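PDB 1IAP: guanine nucleotide exchange factor p115rhogef from Homo sapiens, which probably switches on Rho GTPases by promoting nucleotide exchange, and carries an RGS-type domain through which it is thought to engage G protein alpha subunits of the G12/13 class. Local coordinates for residues L35-A40 / S104-V109. Residues are numbered along the deposited sequence; the frame is centred on the assembly and turned at random.
Sequences LCCLHA and SQQVAV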
loop_
_atom_site.group_PDB
_atom_site.type_symbol
_atom_site.label_atom_id
_atom_site.label_comp_id
_atom_site.label_asym_id
_atom_site.label_seq_id
_atom_site.Cartn_x
_atom_site.Cartn_y
_atom_site.Cartn_z
ATOM N N LEU A 35 -2.635 -2.244 -1.444
ATOM C CA LEU A 35 -2.772 -1.617 -0.133
ATOM C C LEU A 35 -2.610 -2.642 0.985
ATOM O O LEU A 35 -2.031 -2.347 2.029
ATOM C CB LEU A 35 -4.126 -0.916 -0.017
ATOM C CG LEU A 35 -4.327 0.285 -0.946
ATOM C CD1 LEU A 35 -5.757 0.774 -0.849
ATOM C CD2 LEU A 35 -3.333 1.392 -0.605
ATOM N N CYS A 36 -3.111 -3.846 0.741
ATOM C CA CYS A 36 -3.027 -4.940 1.698
ATOM C C CYS A 36 -1.564 -5.319 1.948
ATOM O O CYS A 36 -1.131 -5.449 3.095
ATOM C CB CYS A 36 -3.819 -6.141 1.172
ATOM S SG CYS A 36 -3.703 -7.624 2.182
ATOM N N CYS A 37 -0.798 -5.450 0.869
ATOM C CA CYS A 37 0.615 -5.800 0.964
ATOM C C CYS A 37 1.409 -4.741 1.728
ATOM O O CYS A 37 2.293 -5.072 2.516
ATOM C CB CYS A 37 1.219 -5.985 -0.431
ATOM S SG CYS A 37 0.723 -7.508 -1.275
ATOM N N LEU A 38 1.090 -3.471 1.491
ATOM C CA LEU A 38 1.787 -2.378 2.168
ATOM C C LEU A 38 1.487 -2.391 3.670
ATOM O O LEU A 38 2.391 -2.236 4.489
ATOM C CB LEU A 38 1.395 -1.026 1.555
ATOM C CG LEU A 38 1.689 -0.812 0.066
ATOM C CD1 LEU A 38 1.202 0.576 -0.386
ATOM C CD2 LEU A 38 3.180 -0.963 -0.201
ATOM N N HIS A 39 0.222 -2.603 4.030
ATOM C CA HIS A 39 -0.159 -2.630 5.440
ATOM C C HIS A 39 0.405 -3.851 6.160
ATOM O O HIS A 39 0.690 -3.799 7.358
ATOM C CB HIS A 39 -1.676 -2.576 5.592
ATOM C CG HIS A 39 -2.257 -1.218 5.350
ATOM N ND1 HIS A 39 -3.441 -0.806 5.915
ATOM C CD2 HIS A 39 -1.813 -0.178 4.604
ATOM C CE1 HIS A 39 -3.707 0.429 5.527
ATOM N NE2 HIS A 39 -2.733 0.832 4.731
ATOM N N ALA A 40 0.576 -4.941 5.418
ATOM C CA ALA A 40 1.118 -6.180 5.970
ATOM C C ALA A 40 2.588 -5.985 6.313
ATOM O O ALA A 40 3.078 -6.509 7.313
ATOM C CB ALA A 40 0.960 -7.310 4.972
ATOM N N SER A 104 -0.880 -14.595 -1.646
ATOM C CA SER A 104 -1.993 -14.670 -2.591
ATOM C C SER A 104 -2.282 -13.380 -3.368
ATOM O O SER A 104 -3.152 -13.366 -4.243
ATOM C CB SER A 104 -3.264 -15.137 -1.875
ATOM O OG SER A 104 -3.595 -14.272 -0.802
ATOM N N GLN A 105 -1.582 -12.297 -3.037
ATOM C CA GLN A 105 -1.779 -11.019 -3.726
ATOM C C GLN A 105 -0.640 -10.740 -4.710
ATOM O O GLN A 105 -0.750 -9.853 -5.555
ATOM C CB GLN A 105 -1.849 -9.854 -2.725
ATOM C CG GLN A 105 -2.794 -10.042 -1.552
ATOM C CD GLN A 105 -4.232 -10.261 -1.967
ATOM O OE1 GLN A 105 -4.792 -9.492 -2.752
ATOM N NE2 GLN A 105 -4.847 -11.310 -1.430
ATOM N N GLN A 106 0.449 -11.496 -4.591
ATOM C CA GLN A 106 1.622 -11.317 -5.449
ATOM C C GLN A 106 1.353 -11.270 -6.950
ATOM O O GLN A 106 1.938 -10.447 -7.653
ATOM C CB GLN A 106 2.688 -12.374 -5.137
ATOM C CG GLN A 106 3.335 -12.222 -3.763
ATOM C CD GLN A 106 3.967 -10.853 -3.558
ATOM O OE1 GLN A 106 3.641 -10.143 -2.605
ATOM N NE2 GLN A 106 4.879 -10.477 -4.452
ATOM N N VAL A 107 0.470 -12.138 -7.443
ATOM C CA VAL A 107 0.148 -12.159 -8.870
ATOM C C VAL A 107 -0.482 -10.845 -9.346
ATOM O O VAL A 107 -0.007 -10.242 -10.308
ATOM C CB VAL A 107 -0.778 -13.350 -9.236
ATOM C CG1 VAL A 107 -1.290 -13.211 -10.672
ATOM C CG2 VAL A 107 -0.021 -14.662 -9.090
ATOM N N ALA A 108 -1.538 -10.403 -8.666
ATOM C CA ALA A 108 -2.230 -9.166 -9.027
ATOM C C ALA A 108 -1.316 -7.948 -8.933
ATOM O O ALA A 108 -1.258 -7.140 -9.863
ATOM C CB ALA A 108 -3.455 -8.966 -8.149
ATOM N N VAL A 109 -0.610 -7.823 -7.811
ATOM C CA VAL A 109 0.309 -6.705 -7.588
ATOM C C VAL A 109 1.437 -6.758 -8.613
ATOM O O VAL A 109 1.878 -5.722 -9.118
ATOM C CB VAL A 109 0.896 -6.730 -6.157
ATOM C CG1 VAL A 109 1.975 -5.656 -5.998
ATOM C CG2 VAL A 109 -0.215 -6.531 -5.131
#
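Cys37 carries this contact through one atom: its sulfur is directed end-on at the start of helix 106-121, with SG 3.8 Å from Gln105 CB. The approach runs roughly along the CB-SG bond, the angle from Cys37 CB through SG to Gln105 CB being about 153°. Val109, one turn further on, adds a single methyl, CG2, 4.1 Å from Cys37 SG. A third neighbour arrives from the solvent side, where the amide of Gln106 brings OE1 to 4.2 Å from Cys37 SG, a distance that speaks for proximity alone. No hydrogen bond joins the two segments, and the small interface, 153 Å² in all, is made by van der Waals contact. Here the flank of one helix meets the connection between two others, an instructive case within the all-helical architecture of an RGS-like domain: helix 32-43 presents its face to the junction where helix 91-103 leads into helix 106-121. Gln105 O receives Val109 N at 3.0 Å, so the two residues that meet the sulfur are linked by a backbone bond as well. Beside them, Cys36 is a looser neighbour, SG standing 4.5 Å from Gln105 CG. The backbone places Gln105 CB against the cysteine, and beyond it a bend at chi2 (-59°) turns CD and the amide off the straight course of the chain. There NE2 makes weak hydrogen bonds to the carbonyl oxygens of Pro72 and Val101. The same helix 91-103 also covers the cysteine flank, Cys36 resting on Val101 and Cys37 on Val102, while Phe58 and Phe62 of helix 48-63 pack against Cys36.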